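Local coordinates for uncharacterized protein (Clostridium leptum, PDB 4PW1) that is of unknown function but folds into a nine-stranded antiparallel beta sheet surrounded by alpha-helices and forms an assembly of two chains, at residues L236-S239 and R244-G247; T214-S217 and I222-M225; A224-S227 and S233-L236. All coordinates share one frame; numbering follows the deposited sequence.

Contact 1: residues L236-S239 and R244-G247; sequences LIYS and RFVG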
loop_
_atom_site.group_PDB
_atom_site.type_symbol
_atom_site.label_atom_id
_atom_site.label_comp_id
_atom_site.label_asym_id
_atom_site.label_seq_id
_atom_site.Cartn_x
_atom_site.Cartn_y
_atom_site.Cartn_z
ATOM N N LEU B 236 -10.021 -5.302 8.082
ATOM C CA LEU B 236 -9.885 -5.730 9.461
ATOM C C LEU B 236 -8.468 -6.247 9.647
ATOM O O LEU B 236 -8.013 -7.048 8.873
ATOM C CB LEU B 236 -10.898 -6.822 9.773
ATOM C CG LEU B 236 -12.340 -6.354 9.805
ATOM C CD1 LEU B 236 -13.288 -7.544 9.941
ATOM C CD2 LEU B 236 -12.543 -5.403 10.977
ATOM N N ILE B 237 -7.783 -5.773 10.684
ATOM C CA ILE B 237 -6.393 -6.096 10.930
ATOM C C ILE B 237 -6.296 -7.179 11.977
ATOM O O ILE B 237 -6.609 -6.944 13.163
ATOM C CB ILE B 237 -5.619 -4.852 11.439
ATOM C CG1 ILE B 237 -5.770 -3.712 10.440
ATOM C CG2 ILE B 237 -4.161 -5.182 11.709
ATOM C CD1 ILE B 237 -5.239 -2.405 10.976
ATOM N N TYR B 238 -5.917 -8.370 11.527
ATOM C CA TYR B 238 -5.880 -9.555 12.369
ATOM C C TYR B 238 -4.466 -9.873 12.809
ATOM O O TYR B 238 -3.553 -9.930 11.967
ATOM C CB TYR B 238 -6.468 -10.732 11.617
ATOM C CG TYR B 238 -6.642 -12.001 12.425
ATOM C CD1 TYR B 238 -7.722 -12.148 13.304
ATOM C CD2 TYR B 238 -5.788 -13.089 12.256
ATOM C CE1 TYR B 238 -7.926 -13.319 13.993
ATOM C CE2 TYR B 238 -5.990 -14.271 12.957
ATOM C CZ TYR B 238 -7.058 -14.372 13.829
ATOM O OH TYR B 238 -7.289 -15.537 14.515
ATOM N N SER B 239 -4.302 -10.084 14.114
ATOM C CA SER B 239 -3.063 -10.588 14.670
ATOM C C SER B 239 -3.097 -12.133 14.769
ATOM O O SER B 239 -3.938 -12.696 15.485
ATOM C CB SER B 239 -2.826 -10.024 16.048
ATOM O OG SER B 239 -1.820 -10.768 16.687
ATOM N N ARG B 244 -6.943 -12.430 17.138
ATOM C CA ARG B 244 -8.069 -11.535 17.130
ATOM C C ARG B 244 -7.792 -10.326 16.261
ATOM O O ARG B 244 -6.638 -10.070 15.868
ATOM C CB ARG B 244 -8.380 -11.072 18.549
ATOM C CG ARG B 244 -7.249 -10.343 19.220
ATOM C CD ARG B 244 -7.852 -9.303 20.140
ATOM N NE ARG B 244 -6.835 -8.526 20.788
ATOM C CZ ARG B 244 -7.019 -7.312 21.316
ATOM N NH1 ARG B 244 -8.213 -6.722 21.294
ATOM N NH2 ARG B 244 -5.977 -6.677 21.858
ATOM N N PHE B 245 -8.853 -9.604 15.948
ATOM C CA PHE B 245 -8.734 -8.341 15.270
ATOM C C PHE B 245 -8.207 -7.254 16.202
ATOM O O PHE B 245 -8.704 -7.072 17.318
ATOM C CB PHE B 245 -10.055 -7.966 14.626
ATOM C CG PHE B 245 -10.446 -8.863 13.485
ATOM C CD1 PHE B 245 -9.652 -8.938 12.342
ATOM C CD2 PHE B 245 -11.619 -9.595 13.521
ATOM C CE1 PHE B 245 -10.030 -9.752 11.281
ATOM C CE2 PHE B 245 -11.989 -10.409 12.480
ATOM C CZ PHE B 245 -11.192 -10.515 11.352
ATOM N N VAL B 246 -7.126 -6.587 15.788
ATOM C CA VAL B 246 -6.536 -5.537 16.597
ATOM C C VAL B 246 -6.764 -4.151 16.015
ATOM O O VAL B 246 -6.273 -3.168 16.534
ATOM C CB VAL B 246 -5.037 -5.783 16.863
ATOM C CG1 VAL B 246 -4.859 -7.070 17.654
ATOM C CG2 VAL B 246 -4.271 -5.848 15.554
ATOM N N GLY B 247 -7.505 -4.076 14.932
ATOM C CA GLY B 247 -7.810 -2.812 14.304
ATOM C C GLY B 247 -8.670 -2.926 13.084
ATOM O O GLY B 247 -8.995 -4.027 12.643
#
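The ring of F245 is held between two side chains of segment 236-239. L236 CD1 lies over one face, 4.1 Å from the centroid of the F245 ring in a CH-pi contact, and Y238 brings its edge to the opposite face in a T-shaped pair with planes at 71°. F245 CG stands beside its own backbone N (chi1 -68°), a turn that sends the ring back across the strand until F245 CE1 is 3.4 Å from L236 CB. Broad, flat and apolar, phenylalanine suits this slot, which helices 122-141 and 173-190 cover from outside. Between these two segments the I237 side meets more lightly, I237 CG2 touching V246 CG2 at 3.9 Å. Toward the turn, R244 is partly exposed; its long chain carries the guanidinium away from segment 236-239 to a salt bridge with E242. I237 O takes a short bond of 2.7 Å from V246 N and a weak one of 3.5 Å from G247 N, while I237 N gives a nearly straight bond to G247 O. Two residues, V246 and G247, thus stand opposite one, the signature of a classic beta bulge, here set in the hairpin of strands 233-239 and 244-251.

Contact 2: residues T214-S217 and I222-M225; sequences TSLS and IYAM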
loop_
_atom_site.group_PDB
_atom_site.type_symbol
_atom_site.label_atom_id
_atom_site.label_comp_id
_atom_site.label_asym_id
_atom_site.label_seq_id
_atom_site.Cartn_x
_atom_site.Cartn_y
_atom_site.Cartn_z
ATOM N N THR B 214 -11.167 -11.336 1.079
ATOM C CA THR B 214 -9.831 -11.558 0.535
ATOM C C THR B 214 -8.812 -11.108 1.577
ATOM O O THR B 214 -9.183 -10.498 2.603
ATOM C CB THR B 214 -9.611 -10.822 -0.783
ATOM O OG1 THR B 214 -9.788 -9.437 -0.567
ATOM C CG2 THR B 214 -10.548 -11.305 -1.841
ATOM N N SER B 215 -7.549 -11.465 1.376
ATOM C CA SER B 215 -6.564 -11.150 2.393
ATOM C C SER B 215 -5.143 -11.031 1.872
ATOM O O SER B 215 -4.816 -11.524 0.820
ATOM C CB SER B 215 -6.609 -12.217 3.480
ATOM O OG SER B 215 -6.293 -13.457 2.923
ATOM N N LEU B 216 -4.313 -10.362 2.651
ATOM C CA LEU B 216 -2.859 -10.360 2.423
ATOM C C LEU B 216 -2.184 -10.243 3.787
ATOM O O LEU B 216 -2.841 -9.934 4.800
ATOM C CB LEU B 216 -2.462 -9.198 1.501
ATOM C CG LEU B 216 -2.788 -7.779 1.955
ATOM C CD1 LEU B 216 -1.914 -7.303 3.115
ATOM C CD2 LEU B 216 -2.653 -6.812 0.767
ATOM N N SER B 217 -0.887 -10.502 3.798
ATOM C CA SER B 217 -0.101 -10.358 4.985
ATOM C C SER B 217 0.808 -9.174 4.828
ATOM O O SER B 217 1.523 -9.004 3.789
ATOM C CB SER B 217 0.673 -11.634 5.287
ATOM O OG SER B 217 1.413 -11.498 6.489
ATOM N N ILE B 222 -2.471 -10.174 9.348
ATOM C CA ILE B 222 -3.306 -10.449 8.191
ATOM C C ILE B 222 -4.314 -9.323 8.038
ATOM O O ILE B 222 -5.029 -8.948 9.013
ATOM C CB ILE B 222 -4.010 -11.791 8.299
ATOM C CG1 ILE B 222 -2.965 -12.898 8.361
ATOM C CG2 ILE B 222 -4.995 -12.027 7.126
ATOM C CD1 ILE B 222 -3.563 -14.273 8.629
ATOM N N TYR B 223 -4.388 -8.795 6.819
ATOM C CA TYR B 223 -5.389 -7.764 6.459
ATOM C C TYR B 223 -6.546 -8.449 5.753
ATOM O O TYR B 223 -6.401 -8.975 4.663
ATOM C CB TYR B 223 -4.770 -6.694 5.557
ATOM C CG TYR B 223 -3.897 -5.689 6.279
ATOM C CD1 TYR B 223 -3.266 -5.986 7.449
ATOM C CD2 TYR B 223 -3.645 -4.444 5.726
ATOM C CE1 TYR B 223 -2.457 -5.065 8.097
ATOM C CE2 TYR B 223 -2.837 -3.527 6.364
ATOM C CZ TYR B 223 -2.273 -3.843 7.565
ATOM O OH TYR B 223 -1.449 -2.964 8.171
ATOM N N ALA B 224 -7.691 -8.482 6.414
ATOM C CA ALA B 224 -8.894 -9.085 5.875
ATOM C C ALA B 224 -9.696 -7.995 5.206
ATOM O O ALA B 224 -10.074 -7.018 5.846
ATOM C CB ALA B 224 -9.695 -9.688 6.997
HETATM N N MSE B 225 -9.970 -8.162 3.929
HETATM C CA MSE B 225 -10.443 -7.063 3.113
HETATM C C MSE B 225 -11.820 -7.358 2.615
HETATM O O MSE B 225 -12.142 -8.480 2.156
HETATM C CB MSE B 225 -9.482 -6.841 1.929
HETATM C CG MSE B 225 -8.110 -6.410 2.457
HETATM SE SE MSE B 225 -6.730 -6.911 1.099
HETATM C CE MSE B 225 -7.740 -6.677 -0.522
HETATM O O HOH W 1 -12.379 -8.562 -0.567
#
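T214 and M225, a selenomethionine here, form an antiparallel hydrogen-bonded pair on the outermost strand of the sheet within this chain and its neighbour. The hydroxyl of T214 is turned between its backbone N and carbonyl carbon (chi1 59°), which brings OG1 toward the M225 side chain, with T214 OG1 3.4 Å from M225 CE. From the same position OG1 reaches a water that also donates to M225 O, tying side chain to backbone across the strands. A threonine suits such a place: its branched carbon is at home in a strand, and its hydroxyl can deal with water where the residue is partly exposed.

M225 starts out extended and then bends at its last torsion (chi3 33°), which folds the methyl back toward T214. The M225 and L216 side chains cross at about a right angle, with L216 CD2 4.1 Å from M225 SE. L216 itself takes the less usual first torsion of 59° and leans toward the neighbouring strand, so that one branch goes to selenium while the other, L216 CD1, lies 3.8 Å from Y223 CB. The tyrosine ring leads off in another direction, to L26, L28 and strand 233-239. On the opposite face the packing is lighter, with S215 CB 4.0 Å from I222 CG2; small S215 and branched I222 lie there against helix 122-141.

Four backbone bonds hold the ladder, M225 N to T214 O being short at 2.8 Å. L18 and L20 of the second subunit pack on T214 and L216. M225 O takes both T214 N and the water, so the face where L216 and M225 pack together is apolar and meets the second subunit, yet is bridged by water at its T214 end.

Contact 3: residues A224-S227 and S233-L236; sequences AMYS and SMVL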
loop_
_atom_site.group_PDB
_atom_site.type_symbol
_atom_site.label_atom_id
_atom_site.label_comp_id
_atom_site.label_asym_id
_atom_site.label_seq_id
_atom_site.Cartn_x
_atom_site.Cartn_y
_atom_site.Cartn_z
ATOM N N ALA B 224 -7.691 -8.482 6.414
ATOM C CA ALA B 224 -8.894 -9.085 5.875
ATOM C C ALA B 224 -9.696 -7.995 5.206
ATOM O O ALA B 224 -10.074 -7.018 5.846
ATOM C CB ALA B 224 -9.695 -9.688 6.997
HETATM N N MSE B 225 -9.970 -8.162 3.929
HETATM C CA MSE B 225 -10.443 -7.063 3.113
HETATM C C MSE B 225 -11.820 -7.358 2.615
HETATM O O MSE B 225 -12.142 -8.480 2.156
HETATM C CB MSE B 225 -9.482 -6.841 1.929
HETATM C CG MSE B 225 -8.110 -6.410 2.457
HETATM SE SE MSE B 225 -6.730 -6.911 1.099
HETATM C CE MSE B 225 -7.740 -6.677 -0.522
ATOM N N TYR B 226 -12.645 -6.341 2.672
ATOM C CA TYR B 226 -14.023 -6.478 2.231
ATOM C C TYR B 226 -14.410 -5.223 1.513
ATOM O O TYR B 226 -14.012 -4.147 1.923
ATOM C CB TYR B 226 -14.952 -6.624 3.439
ATOM C CG TYR B 226 -14.628 -7.809 4.266
ATOM C CD1 TYR B 226 -13.695 -7.726 5.284
ATOM C CD2 TYR B 226 -15.251 -9.015 4.041
ATOM C CE1 TYR B 226 -13.375 -8.831 6.035
ATOM C CE2 TYR B 226 -14.930 -10.127 4.783
ATOM C CZ TYR B 226 -13.972 -10.026 5.778
ATOM O OH TYR B 226 -13.629 -11.114 6.557
ATOM N N SER B 227 -15.218 -5.334 0.473
ATOM C CA SER B 227 -15.662 -4.120 -0.232
ATOM C C SER B 227 -16.972 -4.338 -0.952
ATOM O O SER B 227 -17.367 -5.464 -1.180
ATOM C CB SER B 227 -14.576 -3.646 -1.205
ATOM O OG SER B 227 -14.249 -4.662 -2.096
ATOM N N SER B 233 -15.222 0.348 1.418
ATOM C CA SER B 233 -14.366 -0.777 1.679
ATOM C C SER B 233 -13.815 -0.737 3.089
ATOM O O SER B 233 -13.767 0.313 3.749
ATOM C CB SER B 233 -13.244 -0.845 0.609
ATOM O OG SER B 233 -12.318 0.187 0.803
HETATM N N MSE B 234 -13.383 -1.896 3.548
HETATM C CA MSE B 234 -12.829 -1.991 4.870
HETATM C C MSE B 234 -11.743 -3.003 4.927
HETATM O O MSE B 234 -11.687 -3.929 4.114
HETATM C CB MSE B 234 -13.993 -2.272 5.809
HETATM C CG MSE B 234 -13.528 -2.934 7.075
HETATM SE SE MSE B 234 -15.058 -3.171 8.314
HETATM C CE MSE B 234 -15.632 -4.577 7.310
ATOM N N VAL B 235 -10.840 -2.806 5.884
ATOM C CA VAL B 235 -9.848 -3.781 6.240
ATOM C C VAL B 235 -9.925 -4.029 7.722
ATOM O O VAL B 235 -10.007 -3.092 8.516
ATOM C CB VAL B 235 -8.438 -3.278 5.883
ATOM C CG1 VAL B 235 -7.408 -4.283 6.310
ATOM C CG2 VAL B 235 -8.341 -3.004 4.418
ATOM N N LEU B 236 -10.021 -5.302 8.082
ATOM C CA LEU B 236 -9.885 -5.730 9.461
ATOM C C LEU B 236 -8.468 -6.247 9.647
ATOM O O LEU B 236 -8.013 -7.048 8.873
ATOM C CB LEU B 236 -10.898 -6.822 9.773
ATOM C CG LEU B 236 -12.340 -6.354 9.805
ATOM C CD1 LEU B 236 -13.288 -7.544 9.941
ATOM C CD2 LEU B 236 -12.543 -5.403 10.977
#
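Between A224 and L236 the two strands exchange a matched pair of hydrogen bonds, with L236 N 2.8 Å from A224 O and both donors lying in the carbonyl plane of their acceptors. A224 is small: A224 CB lies 3.6 Å from L236 O and still touches L236 CB. A second pair links Y226 and M234, where M234 N is 2.8 Å from Y226 O.

The side chains of these four residues share one face. L236 and M234, a selenomethionine, each send a methyl toward the Y226 ring: L236 CD1 is 4.1 Å from Y226 CE1, and M234 CE is 4.2 Å from Y226 CD1. Both come in obliquely. M234 gets there through an extended chain that turns only at its end (chi3 77°), a reach that suits an unbranched, pliant residue. On the other face M225 and V235 run side by side in the same direction, with M225 CG 3.9 Å from V235 CG2. Beyond them the small side chains of S227 and S233 allow S227 CB and S233 CB to close to 3.6 Å. From the second subunit, S22 OG hydrogen-bonds S233 OG and E24 packs on M225 and V235.

Farther out, the ring of F213 meets that of Y226 with the planes nearly parallel, helix 198-210 roofs M234 and L236, and from helix 173-190 F174 touches both Y226 and L236 while F177 touches L236. The hairpin thus lies between helices on one face and the second subunit on the other, with strands 214-218 and 244-251 flanking it in the sheet.

In the fold
The three contacts are successive hairpins, and together they join strands 214-218, 221-227, 233-239 and 244-251 at one side of the sheet. Contact 3 shares A224 and M225 with contact 2 and L236 with contact 1, while Y238 N to I222 O continues the pairing of strands 221-227 and 233-239 and joins contacts 1 and 2. All three are largely buried, but contact 1 lies deepest, about 7 Å from the chain centre to its own centre, against about 11 Å for contact 3 and 13 Å for contact 2. Aromatic packing and a bulge mark contact 1, which the second subunit does not touch; the regular ladders of contacts 2 and 3 meet that subunit, with the S233 hydroxyl and M225 side chain at it.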